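Local coordinates for protein putative thiol-disulfide oxidoreductase (Bacteroides vulgatus, PDB 4GRF) that probably works as a thiol-disulfide oxidoreductase of the TlpA-like kind, this chain being its thioredoxin domain, at residues A[8-12]-A[101-105]; A[36-40]-A[67-71]; A[47-51]-A[128-132]; A[58-63]-A[137-141]. One frame throughout, in Å; residues are numbered along the deposited sequence.

Contact 1 of 4, residues A[8-12]-A[101-105]; sequences VAPAI and VLESY
The ring of Tyr105 lies against Pro10, with Pro10 CD over one of its faces. Pro10 CD stands 3.7 Å from the ring centroid and 21° off the ring normal, displaced toward the rim beside CZ. This is a CH-pi contact. The hydroxyl then turns to the backbone of the same proline. Tyr105 OH donates to Pro10 O at 2.6 Å. The proton arrives in the carbonyl plane, on a lone pair, with a C=O...donor angle of 137°. One residue is therefore gripped twice, by ring face and by phenol oxygen, which probably limits how far the ring can turn. Ile12 crosses the tyrosine at about a right angle. Its CG1 lies anti to the carbonyl carbon (chi1 -53°), and this brings CG1 to 3.6 Å from Tyr105 CE1, while CD1 reaches the hydroxyl. Ala9 CB touches Tyr105 OH at 3.4 Å. Ser104 packs on Pro10 CB and CG. Its OG is 3.5 Å from Pro10 CB and donates back to Val101 O, which also accepts from Tyr105 N on the same face of its plane. A water gives one proton to Ser104 OG and the other to Ala11 O, so it links the helix to the loop. Ile12 and Tyr105 also reach Phe36 of strand 31-37. The contact joins the end of helix 95-104 to the loop before strand 13-15, on one side of the sheet of a thioredoxin fold, next to Cys106, which carries glutathione.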
loop_
_atom_site.group_PDB
_atom_site.type_symbol
_atom_site.label_atom_id
_atom_site.label_comp_id
_atom_site.label_asym_id
_atom_site.label_seq_id
_atom_site.Cartn_x
_atom_site.Cartn_y
_atom_site.Cartn_z
ATOM N N VAL A 8 4.856 -15.243 -1.216
ATOM C CA VAL A 8 4.235 -14.639 -2.390
ATOM C C VAL A 8 3.068 -13.774 -1.916
ATOM O O VAL A 8 2.189 -14.244 -1.179
ATOM C CB VAL A 8 3.715 -15.720 -3.352
ATOM C CG1 VAL A 8 2.959 -15.116 -4.530
ATOM C CG2 VAL A 8 4.877 -16.587 -3.828
ATOM N N ALA A 9 3.058 -12.509 -2.324
ATOM C CA ALA A 9 1.981 -11.624 -1.919
ATOM C C ALA A 9 0.662 -12.063 -2.564
ATOM O O ALA A 9 0.555 -12.157 -3.793
ATOM C CB ALA A 9 2.309 -10.194 -2.301
ATOM N N PRO A 10 -0.351 -12.337 -1.741
ATOM C CA PRO A 10 -1.664 -12.685 -2.277
ATOM C C PRO A 10 -2.315 -11.603 -3.136
ATOM O O PRO A 10 -1.995 -10.402 -3.035
ATOM C CB PRO A 10 -2.492 -12.958 -1.023
ATOM C CG PRO A 10 -1.506 -13.353 -0.003
ATOM C CD PRO A 10 -0.301 -12.509 -0.281
ATOM N N ALA A 11 -3.215 -12.045 -4.001
ATOM C CA ALA A 11 -3.894 -11.136 -4.902
ATOM C C ALA A 11 -4.671 -10.047 -4.142
ATOM O O ALA A 11 -5.229 -10.272 -3.071
ATOM C CB ALA A 11 -4.812 -11.914 -5.835
ATOM N N ILE A 12 -4.688 -8.852 -4.731
ATOM C CA ILE A 12 -5.479 -7.733 -4.246
ATOM C C ILE A 12 -6.040 -6.996 -5.463
ATOM O O ILE A 12 -5.295 -6.713 -6.419
ATOM C CB ILE A 12 -4.638 -6.696 -3.454
ATOM C CG1 ILE A 12 -3.821 -7.318 -2.319
ATOM C CG2 ILE A 12 -5.537 -5.602 -2.872
ATOM C CD1 ILE A 12 -2.849 -6.328 -1.705
ATOM N N VAL A 101 -9.056 -10.307 1.911
ATOM C CA VAL A 101 -7.743 -9.692 1.769
ATOM C C VAL A 101 -7.013 -9.661 3.103
ATOM O O VAL A 101 -5.844 -10.056 3.188
ATOM C CB VAL A 101 -7.852 -8.274 1.148
ATOM C CG1 VAL A 101 -6.514 -7.560 1.211
ATOM C CG2 VAL A 101 -8.317 -8.390 -0.293
ATOM N N LEU A 102 -7.669 -9.160 4.153
ATOM C CA LEU A 102 -7.051 -9.120 5.464
ATOM C C LEU A 102 -6.633 -10.494 5.949
ATOM O O LEU A 102 -5.563 -10.645 6.526
ATOM C CB LEU A 102 -7.967 -8.482 6.489
ATOM C CG LEU A 102 -8.284 -7.016 6.184
ATOM C CD1 LEU A 102 -9.205 -6.459 7.245
ATOM C CD2 LEU A 102 -7.009 -6.182 6.094
ATOM N N GLU A 103 -7.481 -11.494 5.746
ATOM C CA GLU A 103 -7.121 -12.835 6.172
ATOM C C GLU A 103 -5.934 -13.355 5.368
ATOM O O GLU A 103 -5.006 -13.918 5.931
ATOM C CB GLU A 103 -8.312 -13.769 6.050
ATOM C CG GLU A 103 -9.379 -13.500 7.096
ATOM C CD GLU A 103 -10.571 -14.422 6.948
ATOM O OE1 GLU A 103 -10.523 -15.304 6.063
ATOM O OE2 GLU A 103 -11.549 -14.259 7.710
ATOM N N SER A 104 -5.941 -13.122 4.061
ATOM C CA SER A 104 -4.881 -13.641 3.201
ATOM C C SER A 104 -3.506 -13.056 3.548
ATOM O O SER A 104 -2.497 -13.719 3.365
ATOM C CB SER A 104 -5.223 -13.416 1.719
ATOM O OG SER A 104 -4.994 -12.081 1.313
ATOM N N TYR A 105 -3.473 -11.806 4.037
ATOM C CA TYR A 105 -2.227 -11.169 4.461
ATOM C C TYR A 105 -2.001 -11.287 5.959
ATOM O O TYR A 105 -1.003 -10.788 6.480
ATOM C CB TYR A 105 -2.206 -9.687 4.040
ATOM C CG TYR A 105 -1.813 -9.489 2.591
ATOM C CD1 TYR A 105 -2.755 -9.594 1.570
ATOM C CD2 TYR A 105 -0.486 -9.208 2.241
ATOM C CE1 TYR A 105 -2.395 -9.404 0.245
ATOM C CE2 TYR A 105 -0.108 -9.011 0.930
ATOM C CZ TYR A 105 -1.046 -9.124 -0.073
ATOM O OH TYR A 105 -0.657 -8.941 -1.359
HETATM O O HOH W 1 -6.081 -12.139 -1.321
#

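Contact 2 of 4, residues A[36-40]-A[67-71]; sequences FWFAG and GVSTD
The indole of Trp37 has Ser69 CB over one face, 4.2 Å from the centroid of its five-membered ring, and Val68 N at its edge, in plane. The Phe36 ring points to the other side of the sheet, where it runs side by side with Val68, Phe36 CD2 being 4.0 Å from Val68 CG1. Between the parallel strands, Trp37 N donates to Val68 O, and Thr70 N returns a bond to Trp37 O at 3.1 Å. Ala39 N donates to Asp71 OD2 at 2.9 Å, on the syn side and 19° out of the carboxylate plane, with a weak second bond to OD1. Ser69 OG donates to the same OD2 at 2.7 Å from the anti side. That hydroxyl also accepts from Asp71 N, which makes an ST turn. A water joins Asp71 OD1 to Gly40 N. With an alanine at Asp71, Ala39 N and Ser69 OG would probably lose their shared acceptor and the 38-40 loop would be freer to move. Phe38 touches the CxxC residues, disulfide-bonded Cys41 and Cys44. The carboxylate thus takes one backbone N-H directly, one through water, and a hydroxyl, probably steadying the chain before this likely redox site.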
loop_
_atom_site.group_PDB
_atom_site.type_symbol
_atom_site.label_atom_id
_atom_site.label_comp_id
_atom_site.label_asym_id
_atom_site.label_seq_id
_atom_site.Cartn_x
_atom_site.Cartn_y
_atom_site.Cartn_z
ATOM N N PHE A 36 -1.745 -0.837 3.584
ATOM C CA PHE A 36 -3.103 -1.128 4.016
ATOM C C PHE A 36 -3.502 -0.137 5.115
ATOM O O PHE A 36 -2.814 0.013 6.132
ATOM C CB PHE A 36 -3.223 -2.540 4.584
ATOM C CG PHE A 36 -2.897 -3.660 3.613
ATOM C CD1 PHE A 36 -1.598 -4.094 3.448
ATOM C CD2 PHE A 36 -3.900 -4.311 2.918
ATOM C CE1 PHE A 36 -1.306 -5.148 2.578
ATOM C CE2 PHE A 36 -3.612 -5.362 2.064
ATOM C CZ PHE A 36 -2.318 -5.762 1.888
ATOM N N TRP A 37 -4.633 0.522 4.910
ATOM C CA TRP A 37 -5.021 1.646 5.762
ATOM C C TRP A 37 -6.517 1.912 5.700
ATOM O O TRP A 37 -7.255 1.277 4.957
ATOM C CB TRP A 37 -4.248 2.905 5.342
ATOM C CG TRP A 37 -4.717 3.475 4.039
ATOM C CD1 TRP A 37 -4.550 2.930 2.797
ATOM C CD2 TRP A 37 -5.430 4.690 3.843
ATOM N NE1 TRP A 37 -5.110 3.723 1.848
ATOM C CE2 TRP A 37 -5.682 4.806 2.462
ATOM C CE3 TRP A 37 -5.919 5.675 4.702
ATOM C CZ2 TRP A 37 -6.367 5.874 1.916
ATOM C CZ3 TRP A 37 -6.605 6.731 4.157
ATOM C CH2 TRP A 37 -6.821 6.827 2.771
ATOM N N PHE A 38 -6.969 2.868 6.509
ATOM C CA PHE A 38 -8.301 3.408 6.350
ATOM C C PHE A 38 -8.265 4.786 6.996
ATOM O O PHE A 38 -7.356 5.095 7.752
ATOM C CB PHE A 38 -9.377 2.521 7.009
ATOM C CG PHE A 38 -9.041 2.107 8.401
ATOM C CD1 PHE A 38 -8.252 0.983 8.627
ATOM C CD2 PHE A 38 -9.492 2.829 9.493
ATOM C CE1 PHE A 38 -7.926 0.595 9.918
ATOM C CE2 PHE A 38 -9.174 2.436 10.789
ATOM C CZ PHE A 38 -8.385 1.318 10.996
ATOM N N ALA A 39 -9.244 5.613 6.663
ATOM C CA ALA A 39 -9.252 7.013 7.058
ATOM C C ALA A 39 -9.150 7.221 8.575
ATOM O O ALA A 39 -8.509 8.184 9.024
ATOM C CB ALA A 39 -10.513 7.678 6.514
ATOM N N GLY A 40 -9.759 6.326 9.351
ATOM C CA GLY A 40 -9.776 6.452 10.813
ATOM C C GLY A 40 -8.551 5.898 11.526
ATOM O O GLY A 40 -8.543 5.744 12.756
ATOM N N GLY A 67 -1.847 1.877 -2.432
ATOM C CA GLY A 67 -2.594 2.032 -1.197
ATOM C C GLY A 67 -3.906 1.279 -1.262
ATOM O O GLY A 67 -4.635 1.354 -2.268
ATOM N N VAL A 68 -4.189 0.536 -0.189
ATOM C CA VAL A 68 -5.333 -0.353 -0.115
ATOM C C VAL A 68 -6.157 -0.023 1.103
ATOM O O VAL A 68 -5.719 -0.259 2.227
ATOM C CB VAL A 68 -4.882 -1.824 -0.059
ATOM C CG1 VAL A 68 -6.086 -2.753 -0.031
ATOM C CG2 VAL A 68 -3.968 -2.140 -1.224
ATOM N N SER A 69 -7.334 0.580 0.887
ATOM C CA SER A 69 -8.196 0.969 2.010
ATOM C C SER A 69 -9.324 0.004 2.261
ATOM O O SER A 69 -9.920 -0.547 1.328
ATOM C CB SER A 69 -8.786 2.366 1.804
ATOM O OG SER A 69 -9.728 2.687 2.820
ATOM N N THR A 70 -9.609 -0.167 3.546
ATOM C CA THR A 70 -10.723 -0.953 4.025
ATOM C C THR A 70 -11.894 -0.067 4.475
ATOM O O THR A 70 -12.814 -0.531 5.127
ATOM C CB THR A 70 -10.299 -1.817 5.221
ATOM O OG1 THR A 70 -9.872 -0.983 6.296
ATOM C CG2 THR A 70 -9.179 -2.769 4.849
ATOM N N ASP A 71 -11.873 1.195 4.110
ATOM C CA ASP A 71 -12.932 2.120 4.523
ATOM C C ASP A 71 -14.332 1.615 4.152
ATOM O O ASP A 71 -14.579 1.210 3.013
ATOM C CB ASP A 71 -12.709 3.485 3.876
ATOM C CG ASP A 71 -11.843 4.385 4.725
ATOM O OD1 ASP A 71 -12.308 4.769 5.813
ATOM O OD2 ASP A 71 -10.727 4.708 4.289
HETATM O O HOH W 2 -12.112 4.998 8.430
#

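Contact 3 of 4, residues A[47-51]-A[128-132]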
loop_
_atom_site.group_PDB
_atom_site.type_symbol
_atom_site.label_atom_id
_atom_site.label_comp_id
_atom_site.label_asym_id
_atom_site.label_seq_id
_atom_site.Cartn_x
_atom_site.Cartn_y
_atom_site.Cartn_z
ATOM N N GLU A 47 1.947 8.529 8.351
ATOM C CA GLU A 47 3.050 8.021 7.549
ATOM C C GLU A 47 3.146 8.741 6.181
ATOM O O GLU A 47 4.118 8.578 5.439
ATOM C CB GLU A 47 2.878 6.512 7.304
ATOM C CG GLU A 47 3.034 5.637 8.535
ATOM C CD GLU A 47 4.390 5.779 9.188
ATOM O OE1 GLU A 47 5.394 5.885 8.452
ATOM O OE2 GLU A 47 4.449 5.768 10.429
ATOM N N THR A 48 2.123 9.514 5.856
ATOM C CA THR A 48 1.995 10.174 4.552
ATOM C C THR A 48 3.276 10.900 4.077
ATOM O O THR A 48 3.733 10.666 2.962
ATOM C CB THR A 48 0.771 11.109 4.535
ATOM O OG1 THR A 48 -0.410 10.316 4.649
ATOM C CG2 THR A 48 0.696 11.874 3.214
ATOM N N PRO A 49 3.830 11.802 4.896
ATOM C CA PRO A 49 5.043 12.520 4.462
ATOM C C PRO A 49 6.200 11.573 4.124
ATOM O O PRO A 49 6.900 11.796 3.136
ATOM C CB PRO A 49 5.429 13.380 5.676
ATOM C CG PRO A 49 4.280 13.320 6.619
ATOM C CD PRO A 49 3.432 12.129 6.278
ATOM N N TYR A 50 6.384 10.524 4.915
ATOM C CA TYR A 50 7.402 9.517 4.600
ATOM C C TYR A 50 7.111 8.773 3.311
ATOM O O TYR A 50 8.023 8.513 2.535
ATOM C CB TYR A 50 7.565 8.509 5.728
ATOM C CG TYR A 50 7.873 9.166 7.039
ATOM C CD1 TYR A 50 9.172 9.513 7.369
ATOM C CD2 TYR A 50 6.862 9.447 7.933
ATOM C CE1 TYR A 50 9.451 10.126 8.575
ATOM C CE2 TYR A 50 7.126 10.052 9.140
ATOM C CZ TYR A 50 8.416 10.390 9.456
ATOM O OH TYR A 50 8.663 10.998 10.668
ATOM N N LEU A 51 5.856 8.375 3.114
ATOM C CA LEU A 51 5.447 7.750 1.865
ATOM C C LEU A 51 5.632 8.660 0.654
ATOM O O LEU A 51 6.111 8.233 -0.392
ATOM C CB LEU A 51 3.993 7.295 1.950
ATOM C CG LEU A 51 3.755 6.198 2.969
ATOM C CD1 LEU A 51 2.274 6.134 3.349
ATOM C CD2 LEU A 51 4.191 4.854 2.384
ATOM N N ARG A 128 8.072 1.803 8.703
ATOM C CA ARG A 128 7.557 3.062 9.266
ATOM C C ARG A 128 8.620 4.130 9.161
ATOM O O ARG A 128 9.809 3.832 9.185
ATOM C CB ARG A 128 7.239 2.896 10.741
ATOM C CG ARG A 128 6.341 1.732 11.042
ATOM C CD ARG A 128 4.891 2.045 10.733
ATOM N NE ARG A 128 4.086 0.965 11.287
ATOM C CZ ARG A 128 3.852 -0.183 10.659
ATOM N NH1 ARG A 128 4.300 -0.383 9.419
ATOM N NH2 ARG A 128 3.140 -1.120 11.263
ATOM N N GLY A 129 8.182 5.380 9.064
ATOM C CA GLY A 129 9.086 6.523 9.169
ATOM C C GLY A 129 10.265 6.454 8.232
ATOM O O GLY A 129 10.133 6.054 7.079
ATOM N N ASP A 130 11.427 6.845 8.741
ATOM C CA ASP A 130 12.621 6.944 7.915
ATOM C C ASP A 130 13.046 5.566 7.434
ATOM O O ASP A 130 13.750 5.440 6.429
ATOM C CB ASP A 130 13.769 7.598 8.690
ATOM C CG ASP A 130 13.498 9.061 9.016
ATOM O OD1 ASP A 130 13.026 9.801 8.123
ATOM O OD2 ASP A 130 13.764 9.464 10.167
ATOM N N ASP A 131 12.621 4.536 8.158
ATOM C CA ASP A 131 13.029 3.184 7.837
ATOM C C ASP A 131 12.360 2.748 6.550
ATOM O O ASP A 131 12.876 1.931 5.790
ATOM C CB ASP A 131 12.659 2.231 8.966
ATOM C CG ASP A 131 13.295 0.883 8.796
ATOM O OD1 ASP A 131 14.519 0.855 8.547
ATOM O OD2 ASP A 131 12.579 -0.137 8.891
ATOM N N LEU A 132 11.201 3.325 6.301
ATOM C CA LEU A 132 10.482 3.095 5.074
ATOM C C LEU A 132 11.294 3.575 3.843
ATOM O O LEU A 132 11.579 2.804 2.901
ATOM C CB LEU A 132 9.152 3.801 5.242
ATOM C CG LEU A 132 8.038 3.518 4.292
ATOM C CD1 LEU A 132 6.730 3.777 5.009
ATOM C CD2 LEU A 132 8.259 4.432 3.102
#
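Helix 48-58 and helix 129-140 meet here on one side of the central sheet. Glu47 makes the polar link. Its OE1 accepts from Gly129 N at 2.9 Å, and the N-H...O angle of 174° is almost straight. The proton comes to the syn side, 15° out of the carboxylate plane. The side chain bends at chi2, which turns the carboxylate toward the glycine. Its other oxygen, OE2, rests 3.8 Å from Arg128 CD. The guanidinium is near without touching, and its charge probably helps to steady the buried acid. Tyr50 holds the same glycine from another side. Gly129 CA sits over the centre of the tyrosine ring, 3.5 Å from its centroid, in a CH-pi contact. Asp130 OD1 lies at the ring edge, 3.6 Å from CE1, and its carboxylate plane is turned 78° to the ring. Gly129 has positive phi, a shape that favours glycine, and it is its bare CA that meets the ring. Toward the sheet, Leu51 CD2 meets Leu132 CD1 at 3.8 Å, the two side chains crossing at about a right angle. Both leucines also rest on Leu33 of strand 31-37, and Leu132 on Ile113 of strand 112-116. Such paired helices over one sheet face, one following the CxxC segment and one closing the chain, are characteristic of the thioredoxin fold.

Contact 4 of 4, residues A[58-63]-A[137-141]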
loop_
_atom_site.group_PDB
_atom_site.type_symbol
_atom_site.label_atom_id
_atom_site.label_comp_id
_atom_site.label_asym_id
_atom_site.label_seq_id
_atom_site.Cartn_x
_atom_site.Cartn_y
_atom_site.Cartn_z
ATOM N N PHE A 58 11.921 7.625 -5.695
ATOM C CA PHE A 58 12.078 6.359 -6.445
ATOM C C PHE A 58 11.067 6.032 -7.569
ATOM O O PHE A 58 11.234 5.029 -8.303
ATOM C CB PHE A 58 12.111 5.221 -5.418
ATOM C CG PHE A 58 13.208 5.369 -4.429
ATOM C CD1 PHE A 58 14.533 5.274 -4.837
ATOM C CD2 PHE A 58 12.951 5.724 -3.124
ATOM C CE1 PHE A 58 15.562 5.457 -3.943
ATOM C CE2 PHE A 58 13.988 5.906 -2.223
ATOM C CZ PHE A 58 15.292 5.776 -2.636
ATOM N N LYS A 59 10.029 6.850 -7.720
ATOM C CA LYS A 59 8.971 6.607 -8.703
ATOM C C LYS A 59 9.471 6.493 -10.149
ATOM O O LYS A 59 8.788 5.944 -10.989
ATOM C CB LYS A 59 7.887 7.697 -8.652
ATOM C CG LYS A 59 8.400 9.100 -8.922
ATOM C CD LYS A 59 7.355 10.190 -8.680
ATOM C CE LYS A 59 7.972 11.569 -8.911
ATOM N NZ LYS A 59 7.107 12.704 -8.477
ATOM N N ASP A 60 10.643 7.034 -10.444
ATOM C CA ASP A 60 11.147 6.961 -11.809
ATOM C C ASP A 60 12.060 5.748 -12.004
ATOM O O ASP A 60 12.546 5.513 -13.110
ATOM C CB ASP A 60 11.885 8.251 -12.183
ATOM C CG ASP A 60 10.975 9.480 -12.152
ATOM O OD1 ASP A 60 9.802 9.364 -12.562
ATOM O OD2 ASP A 60 11.439 10.559 -11.721
ATOM N N LYS A 61 12.274 4.971 -10.944
ATOM C CA LYS A 61 13.270 3.899 -10.977
ATOM C C LYS A 61 12.737 2.477 -10.799
ATOM O O LYS A 61 13.498 1.582 -10.436
ATOM C CB LYS A 61 14.330 4.157 -9.917
ATOM C CG LYS A 61 14.932 5.546 -9.949
ATOM C CD LYS A 61 15.873 5.721 -8.773
ATOM C CE LYS A 61 16.685 7.001 -8.876
ATOM N NZ LYS A 61 17.889 6.922 -8.010
ATOM N N GLY A 62 11.457 2.267 -11.078
ATOM C CA GLY A 62 10.870 0.936 -10.984
ATOM C C GLY A 62 10.248 0.709 -9.614
ATOM O O GLY A 62 10.428 -0.354 -9.009
ATOM N N PHE A 63 9.566 1.742 -9.124
ATOM C CA PHE A 63 8.932 1.714 -7.810
ATOM C C PHE A 63 7.601 2.440 -7.837
ATOM O O PHE A 63 7.454 3.494 -8.459
ATOM C CB PHE A 63 9.818 2.395 -6.785
ATOM C CG PHE A 63 9.173 2.558 -5.428
ATOM C CD1 PHE A 63 9.049 1.484 -4.588
ATOM C CD2 PHE A 63 8.677 3.794 -5.008
ATOM C CE1 PHE A 63 8.471 1.627 -3.349
ATOM C CE2 PHE A 63 8.088 3.944 -3.779
ATOM C CZ PHE A 63 7.978 2.863 -2.935
ATOM N N GLU A 137 15.112 2.414 -0.551
ATOM C CA GLU A 137 16.371 2.801 -1.195
ATOM C C GLU A 137 17.281 1.583 -1.382
ATOM O O GLU A 137 17.853 1.365 -2.464
ATOM C CB GLU A 137 17.075 3.839 -0.333
ATOM C CG GLU A 137 18.353 4.388 -0.937
ATOM C CD GLU A 137 18.965 5.458 -0.054
ATOM O OE1 GLU A 137 18.753 5.407 1.174
ATOM O OE2 GLU A 137 19.646 6.345 -0.586
ATOM N N LYS A 138 17.393 0.801 -0.318
ATOM C CA LYS A 138 18.196 -0.418 -0.307
ATOM C C LYS A 138 17.834 -1.400 -1.415
ATOM O O LYS A 138 18.710 -1.967 -2.067
ATOM C CB LYS A 138 18.070 -1.084 1.065
ATOM C CG LYS A 138 18.608 -2.500 1.175
ATOM C CD LYS A 138 18.253 -3.086 2.541
ATOM C CE LYS A 138 18.915 -4.435 2.793
ATOM N NZ LYS A 138 18.444 -5.503 1.868
ATOM N N PHE A 139 16.545 -1.591 -1.654
ATOM C CA PHE A 139 16.102 -2.566 -2.638
ATOM C C PHE A 139 16.090 -1.976 -4.044
ATOM O O PHE A 139 16.443 -2.636 -5.006
ATOM C CB PHE A 139 14.708 -3.103 -2.274
ATOM C CG PHE A 139 14.729 -4.160 -1.222
ATOM C CD1 PHE A 139 14.943 -5.487 -1.572
ATOM C CD2 PHE A 139 14.515 -3.848 0.099
ATOM C CE1 PHE A 139 14.968 -6.474 -0.605
ATOM C CE2 PHE A 139 14.537 -4.833 1.074
ATOM C CZ PHE A 139 14.751 -6.151 0.717
ATOM N N VAL A 140 15.668 -0.728 -4.175
ATOM C CA VAL A 140 15.547 -0.128 -5.495
ATOM C C VAL A 140 16.917 0.307 -6.026
ATOM O O VAL A 140 17.216 0.078 -7.188
ATOM C CB VAL A 140 14.529 1.038 -5.492
ATOM C CG1 VAL A 140 14.522 1.791 -6.815
ATOM C CG2 VAL A 140 13.146 0.482 -5.184
ATOM N N ASN A 141 17.747 0.921 -5.180
ATOM C CA ASN A 141 19.102 1.318 -5.584
ATOM C C ASN A 141 20.093 0.237 -5.201
ATOM O O ASN A 141 20.354 0.036 -4.024
ATOM C CB ASN A 141 19.533 2.630 -4.919
ATOM C CG ASN A 141 19.041 3.858 -5.663
ATOM O OD1 ASN A 141 18.637 3.779 -6.821
ATOM N ND2 ASN A 141 19.087 5.010 -4.999
#
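Phe58 reaches over to helix 129-140 with the far end of its ring. Its CG is anti to the carbonyl carbon (chi1 -58°), which carries CZ to 3.5 Å from Glu137 CA and equally close to Glu137 CB. Glu137 itself runs extended, and only its first carbons meet the ring. Asn141 ND2 stands at the ring edge, in plane, 3.7 Å from CE1, with the amide plane turned 75° to the ring. Val140 meets the 58-63 segment with both branches. CG1, set anti to the backbone N (chi1 173°), lies 4.0 Å from Phe58 CD1 and 3.9 Å from Lys61 CB. CG2 faces Phe63 CB at 4.2 Å. Lys61 stretches out beyond CG, and its NZ makes a weak and, since the lysine has a second conformer, doubtful bond to Asn141 OD1 at 3.4 Å. A type I turn from Phe58 to Lys61, closed by Lys61 N bonding to Phe58 O, puts both side chains on the helix side. Gly62 follows with backbone angles that call for glycine, and leads into strand 63-69. The Phe58 ring also meets Tyr133 and Val136 of the same helix. An alanine in place of Phe58 would probably leave a gap beside Glu137 and Val140 and take from Asn141 its aromatic neighbour. The contact is chiefly apolar: packing holds the turn to the helix end, with at most one weak, doubtful polar link from Lys61.

Contacts 1 and 2 adjoin, their centres 15 Å apart: Phe36 of contact 2 packs on Ile12, Val101 and Tyr105. Contacts 1 and 3 lie on opposite sides of the chain's centre, about 22 Å apart centre to centre. Contacts 3 and 4, with centres 15 Å apart, share helix 129-140, and contact 4 begins where helix 48-58 ends. Along the chain the first segments run 1 to 4. Contact 2 falls between the two segments of contact 1, while contacts 3 and 4 each alternate with contacts 1 and 2, and with each other. Strand 31-37 belongs to contact 2 and also carries residues of contacts 1, 3 and 4, so loops, helices and sheet of the thioredoxin domain are tied together.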